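Side-chain contacts in 2-c-methyl-d-erythritol 4-phosphate cytidylyltransferase (Streptococcus pneumoniae, PDB 2VSH), which catalyses the transfer of the cytidylyl group of CTP to D-ribitol 5-phosphate, giving CDP-activated ribitol for teichoic acid precursors: residues A[23-28]-A[60-65]; A[5-10]-A[32-37]. All blocks are in the same frame, centred on the assembly; numbering follows the deposited sequence. Where two conformers were deposited one is given.

Overall arrangement
Helix 33-42 relates the two contacts, whose centres lie about 9 Å apart. Contact 2 is the deeper one: all four of its touching residues are buried, and it seats the N-terminal part of that helix on strand 3-9 of the central mixed sheet through aliphatic groups alone. Contact 1 lies farther out, about 17 Å from the centre of the chain, and is only partly buried; there an aromatic pair and a bridging water join the 3-10 turn at 23-25 to helix 59-69. Leu26 O probably accepts a hydrogen bond from Ile33 N, and Leu28 O one from His36 NE2, so residues 23-28 are tied to the helix of contact 2.

Contact 1 of 2, residues A[23-28]-A[60-65]; sequences KQFLEL and SHAEDL
The 3-10 turn formed by residues 23-25 faces one side of helix 59-69, with the backbones closest at Phe25 and Ala62, whose CA atoms are 8.3 Å apart. Phe25 carries the whole contact from its segment. Its CG lies anti to the carbonyl carbon (chi1 -62°), and the ring reaches toward the helix, where His61 meets it edge-to-face. The two planes are nearly perpendicular, at 85°, and the centroids are 5.1 Å apart. The CD2 corner of the imidazole does the touching: His61 CD2 stands 3.7 Å from Phe25 CD1, over the ring face but displaced toward its rim. The opposite face is covered by the side chain of Gln24, whose CG sits above the ring centre, so the phenyl group is held between a neighbour in its own turn and the helix. Leu65, one turn after His61, comes in obliquely, its CD2 3.7 Å from Phe25 CD1, while the methyl of Ala62 makes a looser approach to Phe25 CE1.

A water joins the polar atoms beside this T-shaped pair. It donates to Phe25 O at 2.7 Å and is 2.9 Å from His61 NE2, lying at the imidazole edge in the ring plane, which should help fix the rotation of that ring. The rings of Phe25 and Trp58 are also stacked, and Trp58 meets His61 edge-to-face. The arrangement is a small aromatic cluster joining a 3-10 turn to a helix at the periphery of the GT-A-type nucleotidyltransferase fold, with the side chain of Phe25 about 6 Å from that of Ala9 in the probable CTP site.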
loop_
_atom_site.group_PDB
_atom_site.type_symbol
_atom_site.label_atom_id
_atom_site.label_comp_id
_atom_site.label_asym_id
_atom_site.label_seq_id
_atom_site.Cartn_x
_atom_site.Cartn_y
_atom_site.Cartn_z
ATOM N N LYS A 23 -3.313 -16.493 8.962
ATOM C CA LYS A 23 -4.030 -16.807 7.718
ATOM C C LYS A 23 -3.469 -17.960 6.887
ATOM O O LYS A 23 -4.200 -18.573 6.130
ATOM C CB LYS A 23 -4.323 -15.560 6.881
ATOM C CG LYS A 23 -5.665 -14.938 7.273
ATOM C CD LYS A 23 -5.626 -13.450 7.207
ATOM C CE LYS A 23 -6.638 -12.835 8.160
ATOM N NZ LYS A 23 -7.964 -12.993 7.538
ATOM N N GLN A 24 -2.194 -18.290 7.068
ATOM C CA GLN A 24 -1.572 -19.369 6.287
ATOM C C GLN A 24 -2.206 -20.747 6.522
ATOM O O GLN A 24 -2.097 -21.624 5.665
ATOM C CB GLN A 24 -0.072 -19.432 6.532
ATOM C CG GLN A 24 0.308 -19.915 7.910
ATOM C CD GLN A 24 0.619 -18.775 8.837
ATOM O OE1 GLN A 24 0.228 -17.607 8.596
ATOM N NE2 GLN A 24 1.327 -19.094 9.922
ATOM N N PHE A 25 -2.879 -20.929 7.661
ATOM C CA PHE A 25 -3.536 -22.205 7.964
ATOM C C PHE A 25 -4.988 -22.255 7.502
ATOM O O PHE A 25 -5.659 -23.270 7.620
ATOM C CB PHE A 25 -3.394 -22.582 9.441
ATOM C CG PHE A 25 -1.963 -22.777 9.869
ATOM C CD1 PHE A 25 -1.139 -23.676 9.197
ATOM C CD2 PHE A 25 -1.439 -22.069 10.946
ATOM C CE1 PHE A 25 0.197 -23.854 9.575
ATOM C CE2 PHE A 25 -0.113 -22.241 11.333
ATOM C CZ PHE A 25 0.705 -23.135 10.646
ATOM N N LEU A 26 -5.447 -21.141 6.960
ATOM C CA LEU A 26 -6.771 -21.037 6.384
ATOM C C LEU A 26 -6.822 -21.606 4.971
ATOM O O LEU A 26 -5.857 -21.506 4.216
ATOM C CB LEU A 26 -7.196 -19.566 6.376
ATOM C CG LEU A 26 -8.342 -19.205 7.314
ATOM C CD1 LEU A 26 -8.349 -20.027 8.589
ATOM C CD2 LEU A 26 -8.335 -17.699 7.615
ATOM N N GLU A 27 -7.973 -22.174 4.616
ATOM C CA GLU A 27 -8.180 -22.752 3.291
ATOM C C GLU A 27 -8.362 -21.671 2.232
ATOM O O GLU A 27 -9.122 -20.716 2.418
ATOM C CB GLU A 27 -9.386 -23.701 3.305
ATOM C CG GLU A 27 -9.859 -24.158 1.927
ATOM C CD GLU A 27 -10.992 -25.166 1.997
ATOM O OE1 GLU A 27 -10.686 -26.378 1.974
ATOM O OE2 GLU A 27 -12.181 -24.746 2.081
ATOM N N LEU A 28 -7.643 -21.832 1.127
ATOM C CA LEU A 28 -7.921 -21.094 -0.092
ATOM C C LEU A 28 -8.290 -22.129 -1.150
ATOM O O LEU A 28 -7.481 -23.007 -1.476
ATOM C CB LEU A 28 -6.694 -20.285 -0.517
ATOM C CG LEU A 28 -6.819 -19.353 -1.722
ATOM C CD1 LEU A 28 -7.908 -18.300 -1.530
ATOM C CD2 LEU A 28 -5.470 -18.716 -2.018
ATOM N N SER A 60 3.661 -29.499 14.626
ATOM C CA SER A 60 3.058 -30.797 14.290
ATOM C C SER A 60 1.830 -30.626 13.383
ATOM O O SER A 60 1.552 -31.482 12.543
ATOM C CB SER A 60 2.736 -31.631 15.528
ATOM O OG SER A 60 1.632 -31.117 16.234
ATOM N N HIS A 61 1.118 -29.516 13.541
ATOM C CA HIS A 61 -0.008 -29.213 12.666
ATOM C C HIS A 61 0.478 -29.019 11.226
ATOM O O HIS A 61 -0.067 -29.617 10.298
ATOM C CB HIS A 61 -0.787 -27.990 13.151
ATOM C CG HIS A 61 -1.887 -27.587 12.225
ATOM N ND1 HIS A 61 -3.083 -28.264 12.153
ATOM C CD2 HIS A 61 -1.956 -26.601 11.301
ATOM C CE1 HIS A 61 -3.850 -27.702 11.235
ATOM N NE2 HIS A 61 -3.189 -26.690 10.701
ATOM N N ALA A 62 1.506 -28.196 11.046
ATOM C CA ALA A 62 2.147 -28.040 9.742
ATOM C C ALA A 62 2.604 -29.383 9.144
ATOM O O ALA A 62 2.486 -29.581 7.945
ATOM C CB ALA A 62 3.315 -27.055 9.822
ATOM N N GLU A 63 3.128 -30.281 9.980
ATOM C CA GLU A 63 3.534 -31.623 9.539
ATOM C C GLU A 63 2.336 -32.480 9.105
ATOM O O GLU A 63 2.427 -33.215 8.119
ATOM C CB GLU A 63 4.381 -32.333 10.611
ATOM C CG GLU A 63 5.705 -31.615 10.875
ATOM C CD GLU A 63 6.563 -32.240 11.963
ATOM O OE1 GLU A 63 6.023 -32.702 12.996
ATOM O OE2 GLU A 63 7.807 -32.250 11.777
ATOM N N ASP A 64 1.214 -32.376 9.825
ATOM C CA ASP A 64 -0.029 -33.028 9.410
ATOM C C ASP A 64 -0.457 -32.560 8.008
ATOM O O ASP A 64 -0.829 -33.376 7.161
ATOM C CB ASP A 64 -1.176 -32.759 10.412
ATOM C CG ASP A 64 -0.989 -33.471 11.748
ATOM O OD1 ASP A 64 -0.054 -34.285 11.872
ATOM O OD2 ASP A 64 -1.796 -33.217 12.685
ATOM N N LEU A 65 -0.405 -31.251 7.779
ATOM C CA LEU A 65 -0.802 -30.657 6.495
ATOM C C LEU A 65 0.036 -31.184 5.319
ATOM O O LEU A 65 -0.501 -31.493 4.248
ATOM C CB LEU A 65 -0.703 -29.136 6.573
ATOM C CG LEU A 65 -1.922 -28.243 6.848
ATOM C CD1 LEU A 65 -3.130 -28.928 7.521
ATOM C CD2 LEU A 65 -1.495 -26.990 7.593
HETATM O O HOH W 1 -4.720 -25.593 8.492
#

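Contact 2 of 2, residues A[5-10]-A[32-37]; sequences AGILAG and PILIHT
Ile7 and Ala9, two residues apart on strand 3-9, both touch the same methyl group of Leu34 in the first turn of helix 33-42. The short segments 5-9 and 33-37 run nearly antiparallel, at 166°, with their axes 10.5 Å apart, a separation bridged by apolar side chains without a hydrogen bond between the segments. The tight part is centred on Leu34 CD1, which lies 3.9 Å from Ile7 CG2, in the conformer given, and 4.0 Å from Ala9 CB. The first bond of the Leu34 side chain is directed neither at the strand nor away from it; with CG anti to the backbone N (chi1 175°), CD1 is the branch that extends to the strand, and the end of the side chain comes nearer than its start suggests. Ile7 presents its short branch: CG2 is the methyl set anti to the backbone N, and the two side chains meet at a slant.

Packing is looser one helical turn later. Thr37 directs its methyl at the strand, yet CG2 stays 4.4 Å from Ile7 CG2, while its hydroxyl is hydrogen-bonded to Ser114 O. The polar end of this buried threonine is thus satisfied outside the apolar patch. The solvent side lies at Gly10, which is exposed. On the other face of the strand, Leu8 points away from helix 33-42 and packs against helix 86-100, including Ser89. Strand 3-9 is therefore covered by helices on both faces, the three-layer arrangement of the Rossmann-like GT-A fold. Leu8, Ala9 and Gly10 probably bind CTP, and this contact packs helix 33-42 against the strand leading into that nucleotide site.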
loop_
_atom_site.group_PDB
_atom_site.type_symbol
_atom_site.label_atom_id
_atom_site.label_comp_id
_atom_site.label_asym_id
_atom_site.label_seq_id
_atom_site.Cartn_x
_atom_site.Cartn_y
_atom_site.Cartn_z
ATOM N N ALA A 5 14.564 -23.238 -0.216
ATOM C CA ALA A 5 13.469 -22.313 0.019
ATOM C C ALA A 5 13.318 -22.177 1.525
ATOM O O ALA A 5 13.408 -23.179 2.261
ATOM C CB ALA A 5 12.168 -22.794 -0.617
ATOM N N GLY A 6 13.116 -20.933 1.971
ATOM C CA GLY A 6 12.870 -20.601 3.382
ATOM C C GLY A 6 11.501 -19.961 3.530
ATOM O O GLY A 6 11.341 -18.750 3.338
ATOM N N ILE A 7 10.511 -20.771 3.900
ATOM C CA ILE A 7 9.122 -20.309 3.989
ATOM C C ILE A 7 8.806 -19.798 5.405
ATOM O O ILE A 7 8.866 -20.564 6.394
ATOM C CB ILE A 7 8.127 -21.422 3.530
ATOM C CG1 ILE A 7 8.513 -21.970 2.137
ATOM C CG2 ILE A 7 6.677 -20.935 3.582
ATOM C CD1 ILE A 7 8.573 -20.928 0.994
ATOM N N LEU A 8 8.474 -18.505 5.487
ATOM C CA LEU A 8 8.235 -17.819 6.747
ATOM C C LEU A 8 6.777 -17.902 7.095
ATOM O O LEU A 8 5.931 -17.222 6.498
ATOM C CB LEU A 8 8.712 -16.365 6.671
ATOM C CG LEU A 8 10.229 -16.262 6.480
ATOM C CD1 LEU A 8 10.605 -14.985 5.780
ATOM C CD2 LEU A 8 10.935 -16.380 7.829
ATOM N N ALA A 9 6.494 -18.765 8.064
ATOM C CA ALA A 9 5.124 -19.154 8.396
ATOM C C ALA A 9 4.901 -19.083 9.904
ATOM O O ALA A 9 4.085 -19.823 10.463
ATOM C CB ALA A 9 4.857 -20.551 7.867
ATOM N N GLY A 10 5.623 -18.178 10.561
ATOM C CA GLY A 10 5.466 -17.952 12.001
ATOM C C GLY A 10 4.686 -16.686 12.326
ATOM O O GLY A 10 3.569 -16.466 11.823
ATOM N N PRO A 32 -4.967 -25.353 2.381
ATOM C CA PRO A 32 -4.479 -24.236 3.197
ATOM C C PRO A 32 -3.541 -23.343 2.412
ATOM O O PRO A 32 -2.760 -23.830 1.576
ATOM C CB PRO A 32 -3.690 -24.914 4.333
ATOM C CG PRO A 32 -4.194 -26.314 4.386
ATOM C CD PRO A 32 -4.611 -26.657 2.968
ATOM N N ILE A 33 -3.598 -22.046 2.692
ATOM C CA ILE A 33 -2.714 -21.087 2.031
ATOM C C ILE A 33 -1.259 -21.547 2.057
ATOM O O ILE A 33 -0.557 -21.482 1.026
ATOM C CB ILE A 33 -2.886 -19.645 2.619
ATOM C CG1 ILE A 33 -4.275 -19.101 2.246
ATOM C CG2 ILE A 33 -1.786 -18.704 2.075
ATOM C CD1 ILE A 33 -4.772 -17.901 3.082
ATOM N N LEU A 34 -0.800 -22.025 3.218
ATOM C CA LEU A 34 0.578 -22.494 3.360
ATOM C C LEU A 34 0.934 -23.560 2.326
ATOM O O LEU A 34 2.047 -23.575 1.788
ATOM C CB LEU A 34 0.826 -23.054 4.774
ATOM C CG LEU A 34 2.201 -23.685 5.023
ATOM C CD1 LEU A 34 3.371 -22.681 4.847
ATOM C CD2 LEU A 34 2.258 -24.366 6.390
ATOM N N ILE A 35 -0.017 -24.449 2.069
ATOM C CA ILE A 35 0.176 -25.549 1.114
ATOM C C ILE A 35 0.332 -25.035 -0.325
ATOM O O ILE A 35 1.226 -25.493 -1.048
ATOM C CB ILE A 35 -0.945 -26.596 1.233
ATOM C CG1 ILE A 35 -0.847 -27.339 2.580
ATOM C CG2 ILE A 35 -0.932 -27.565 0.032
ATOM C CD1 ILE A 35 0.516 -28.070 2.840
ATOM N N HIS A 36 -0.532 -24.094 -0.715
ATOM C CA HIS A 36 -0.444 -23.433 -2.019
ATOM C C HIS A 36 0.958 -22.879 -2.229
ATOM O O HIS A 36 1.545 -23.015 -3.313
ATOM C CB HIS A 36 -1.413 -22.254 -2.103
ATOM C CG HIS A 36 -2.842 -22.641 -2.268
ATOM N ND1 HIS A 36 -3.388 -22.957 -3.492
ATOM C CD2 HIS A 36 -3.849 -22.739 -1.369
ATOM C CE1 HIS A 36 -4.666 -23.255 -3.337
ATOM N NE2 HIS A 36 -4.971 -23.127 -2.060
ATOM N N THR A 37 1.480 -22.235 -1.185
ATOM C CA THR A 37 2.774 -21.557 -1.246
ATOM C C THR A 37 3.923 -22.570 -1.373
ATOM O O THR A 37 4.820 -22.411 -2.212
ATOM C CB THR A 37 2.988 -20.662 0.016
ATOM O OG1 THR A 37 1.934 -19.691 0.104
ATOM C CG2 THR A 37 4.326 -19.931 -0.060
#